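Local coordinates for phytanoyl-CoA dioxygenase (Streptomyces malaysiense, PDB 6ZYL), which catalyses the beta-hydroxylation of thioholgamide as a non-heme monooxygenase, probably dependent on iron and 2-oxoglutarate, at residues D106-S111 against T256-F261. Numbering follows the deposited sequence.
Sequences DLLVWS and TDTGAF
L108 and W110, on strand 107-117 of the seven-stranded mixed sheet, consistent with the major sheet of the double-stranded beta-helix of the PhyH family, pack against a type II' beta turn running from T258 to F261, in the loop that leads from strand 249-254 to edge strand 262-263. The tight part is made mainly by carbon atoms. L108 lies across T258 at about a right angle, with CD2 3.8 Å from T258 CA, while its other methyl, CD1, sits 3.9 Å from D257 O. Further along, CE1 of F261 lies at the edge of the indole, 3.7 Å from W110 CD1; the pair is oblique, the five-membered ring and the F261 ring being at 78°. With chi1 at -175° the indole swings away from its own backbone N, bringing the five-membered ring to F261. The indole is fixed from outside as well, since NE1 is hydrogen-bonded to D248 and R286 makes a cation-pi contact with the ring.

Toward D106 the fit loosens and water mediates. One water donates to D106 OD1 and accepts from T256 N; a second donates to both D106 OD2 and D257 OD2, and so probably eases the repulsion between two carboxylates whose OD2 atoms stand 5.4 Å apart. D257 forms an Asx turn, its OD1 receiving G259 N from above the carboxylate plane, and T258 OG1 donates to F261 O at 3.0 Å, in the carbonyl plane.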
ATOM      1  N   ASP A 106      -2.977  10.300 -15.149  1.00 28.77           N
ATOM      2  CA  ASP A 106      -4.292  10.008 -14.586  1.00 28.34           C
ATOM      3  C   ASP A 106      -4.120   8.976 -13.480  1.00 25.26           C
ATOM      4  O   ASP A 106      -3.775   7.819 -13.749  1.00 22.29           O
ATOM      5  CB  ASP A 106      -5.249   9.505 -15.663  1.00 29.67           C
ATOM      6  CG  ASP A 106      -5.391  10.480 -16.815  1.00 31.50           C
ATOM      7  OD1 ASP A 106      -5.494  11.697 -16.555  1.00 31.32           O
ATOM      8  OD2 ASP A 106      -5.399  10.030 -17.978  1.00 40.28           O
ATOM      9  N   LEU A 107      -4.379   9.389 -12.240  1.00 24.18           N
ATOM     10  CA  LEU A 107      -4.084   8.553 -11.087  1.00 25.03           C
ATOM     11  C   LEU A 107      -5.234   8.556 -10.093  1.00 23.51           C
ATOM     12  O   LEU A 107      -5.904   9.573  -9.901  1.00 23.11           O
ATOM     13  CB  LEU A 107      -2.811   9.030 -10.378  1.00 25.70           C
ATOM     14  CG  LEU A 107      -1.528   9.108 -11.204  1.00 24.57           C
ATOM     15  CD1 LEU A 107      -0.420   9.783 -10.402  1.00 26.35           C
ATOM     16  CD2 LEU A 107      -1.098   7.724 -11.654  1.00 23.53           C
ATOM     17  N   LEU A 108      -5.439   7.405  -9.453  1.00 22.61           N
ATOM     18  CA  LEU A 108      -6.388   7.262  -8.363  1.00 24.00           C
ATOM     19  C   LEU A 108      -5.731   6.464  -7.247  1.00 21.32           C
ATOM     20  O   LEU A 108      -4.867   5.621  -7.496  1.00 21.01           O
ATOM     21  CB  LEU A 108      -7.668   6.554  -8.815  1.00 22.82           C
ATOM     22  CG  LEU A 108      -8.457   7.193  -9.957  1.00 25.00           C
ATOM     23  CD1 LEU A 108      -8.163   6.468 -11.256  1.00 25.82           C
ATOM     24  CD2 LEU A 108      -9.943   7.172  -9.644  1.00 29.26           C
ATOM     25  N   VAL A 109      -6.146   6.742  -6.016  1.00 19.04           N
ATOM     26  CA  VAL A 109      -5.746   5.946  -4.861  1.00 22.00           C
ATOM     27  C   VAL A 109      -6.788   4.852  -4.663  1.00 21.23           C
ATOM     28  O   VAL A 109      -7.964   5.140  -4.415  1.00 20.92           O
ATOM     29  CB  VAL A 109      -5.608   6.813  -3.601  1.00 22.88           C
ATOM     30  CG1 VAL A 109      -5.347   5.930  -2.384  1.00 20.30           C
ATOM     31  CG2 VAL A 109      -4.495   7.836  -3.777  1.00 22.79           C
ATOM     32  N   TRP A 110      -6.359   3.597  -4.775  1.00 20.99           N
ATOM     33  CA  TRP A 110      -7.268   2.463  -4.673  1.00 21.93           C
ATOM     34  C   TRP A 110      -7.356   1.902  -3.261  1.00 21.11           C
ATOM     35  O   TRP A 110      -8.420   1.415  -2.866  1.00 20.08           O
ATOM     36  CB  TRP A 110      -6.826   1.364  -5.644  1.00 19.88           C
ATOM     37  CG  TRP A 110      -7.750   0.190  -5.705  1.00 19.83           C
ATOM     38  CD1 TRP A 110      -8.930   0.107  -6.387  1.00 22.06           C
ATOM     39  CD2 TRP A 110      -7.565  -1.076  -5.068  1.00 20.11           C
ATOM     40  NE1 TRP A 110      -9.493  -1.133  -6.209  1.00 20.55           N
ATOM     41  CE2 TRP A 110      -8.674  -1.879  -5.402  1.00 20.10           C
ATOM     42  CE3 TRP A 110      -6.571  -1.609  -4.242  1.00 20.07           C
ATOM     43  CZ2 TRP A 110      -8.817  -3.185  -4.938  1.00 21.35           C
ATOM     44  CZ3 TRP A 110      -6.712  -2.904  -3.783  1.00 21.59           C
ATOM     45  CH2 TRP A 110      -7.829  -3.679  -4.132  1.00 23.12           C
ATOM     46  N   SER A 111      -6.272   1.963  -2.490  1.00 20.11           N
ATOM     47  CA  SER A 111      -6.304   1.504  -1.108  1.00 21.65           C
ATOM     48  C   SER A 111      -5.102   2.066  -0.363  1.00 21.37           C
ATOM     49  O   SER A 111      -4.129   2.522  -0.969  1.00 19.96           O
ATOM     50  CB  SER A 111      -6.306  -0.026  -1.026  1.00 22.82           C
ATOM     51  OG  SER A 111      -4.982  -0.534  -1.063  1.00 25.13           O
ATOM     52  N   THR A 256      -8.964  13.803 -14.417  1.00 27.81           N
ATOM     53  CA  THR A 256     -10.405  13.938 -14.247  1.00 32.83           C
ATOM     54  C   THR A 256     -11.163  12.641 -14.500  1.00 31.50           C
ATOM     55  O   THR A 256     -12.395  12.636 -14.410  1.00 32.76           O
ATOM     56  CB  THR A 256     -10.956  15.020 -15.189  1.00 33.46           C
ATOM     57  OG1 THR A 256     -10.817  14.587 -16.550  1.00 34.78           O
ATOM     58  CG2 THR A 256     -10.216  16.332 -15.001  1.00 35.11           C
ATOM     59  N   ASP A 257     -10.468  11.551 -14.806  1.00 31.06           N
ATOM     60  CA  ASP A 257     -11.079  10.295 -15.224  1.00 30.35           C
ATOM     61  C   ASP A 257     -11.008   9.295 -14.078  1.00 30.62           C
ATOM     62  O   ASP A 257      -9.920   9.008 -13.566  1.00 30.56           O
ATOM     63  CB  ASP A 257     -10.362   9.758 -16.467  1.00 34.05           C
ATOM     64  CG  ASP A 257     -10.983   8.487 -17.007  1.00 36.23           C
ATOM     65  OD1 ASP A 257     -12.042   8.066 -16.497  1.00 33.22           O
ATOM     66  OD2 ASP A 257     -10.404   7.910 -17.952  1.00 38.76           O
ATOM     67  N   THR A 258     -12.164   8.771 -13.677  1.00 28.96           N
ATOM     68  CA  THR A 258     -12.231   7.740 -12.650  1.00 30.91           C
ATOM     69  C   THR A 258     -12.498   6.356 -13.226  1.00 32.16           C
ATOM     70  O   THR A 258     -12.577   5.386 -12.464  1.00 30.14           O
ATOM     71  CB  THR A 258     -13.311   8.081 -11.613  1.00 36.09           C
ATOM     72  OG1 THR A 258     -14.610   7.798 -12.148  1.00 44.65           O
ATOM     73  CG2 THR A 258     -13.228   9.548 -11.213  1.00 33.12           C
ATOM     74  N   GLY A 259     -12.646   6.242 -14.543  1.00 29.89           N
ATOM     75  CA  GLY A 259     -12.843   4.933 -15.146  1.00 26.95           C
ATOM     76  C   GLY A 259     -14.081   4.252 -14.599  1.00 26.56           C
ATOM     77  O   GLY A 259     -15.168   4.834 -14.546  1.00 25.00           O
ATOM     78  N   ALA A 260     -13.918   3.001 -14.181  1.00 26.01           N
ATOM     79  CA  ALA A 260     -15.026   2.202 -13.676  1.00 27.30           C
ATOM     80  C   ALA A 260     -15.266   2.385 -12.184  1.00 23.41           C
ATOM     81  O   ALA A 260     -16.154   1.730 -11.632  1.00 22.98           O
ATOM     82  CB  ALA A 260     -14.776   0.718 -13.971  1.00 23.36           C
ATOM     83  N   PHE A 261     -14.518   3.261 -11.522  1.00 25.95           N
ATOM     84  CA  PHE A 261     -14.549   3.372 -10.070  1.00 23.81           C
ATOM     85  C   PHE A 261     -15.467   4.508  -9.638  1.00 24.55           C
ATOM     86  O   PHE A 261     -15.368   5.626 -10.154  1.00 28.91           O
ATOM     87  CB  PHE A 261     -13.137   3.598  -9.522  1.00 23.08           C
ATOM     88  CG  PHE A 261     -12.197   2.465  -9.805  1.00 22.34           C
ATOM     89  CD1 PHE A 261     -12.123   1.383  -8.946  1.00 21.94           C
ATOM     90  CD2 PHE A 261     -11.402   2.473 -10.937  1.00 23.98           C
ATOM     91  CE1 PHE A 261     -11.269   0.334  -9.205  1.00 23.34           C
ATOM     92  CE2 PHE A 261     -10.545   1.426 -11.202  1.00 24.59           C
ATOM     93  CZ  PHE A 261     -10.479   0.354 -10.334  1.00 22.75           C
TER
HETATM   94  O   HOH W   1      -7.815  13.104 -17.077  1.00 35.63           O
HETATM   95  O   HOH W   2      -7.861   9.328 -19.011  1.00 47.95           O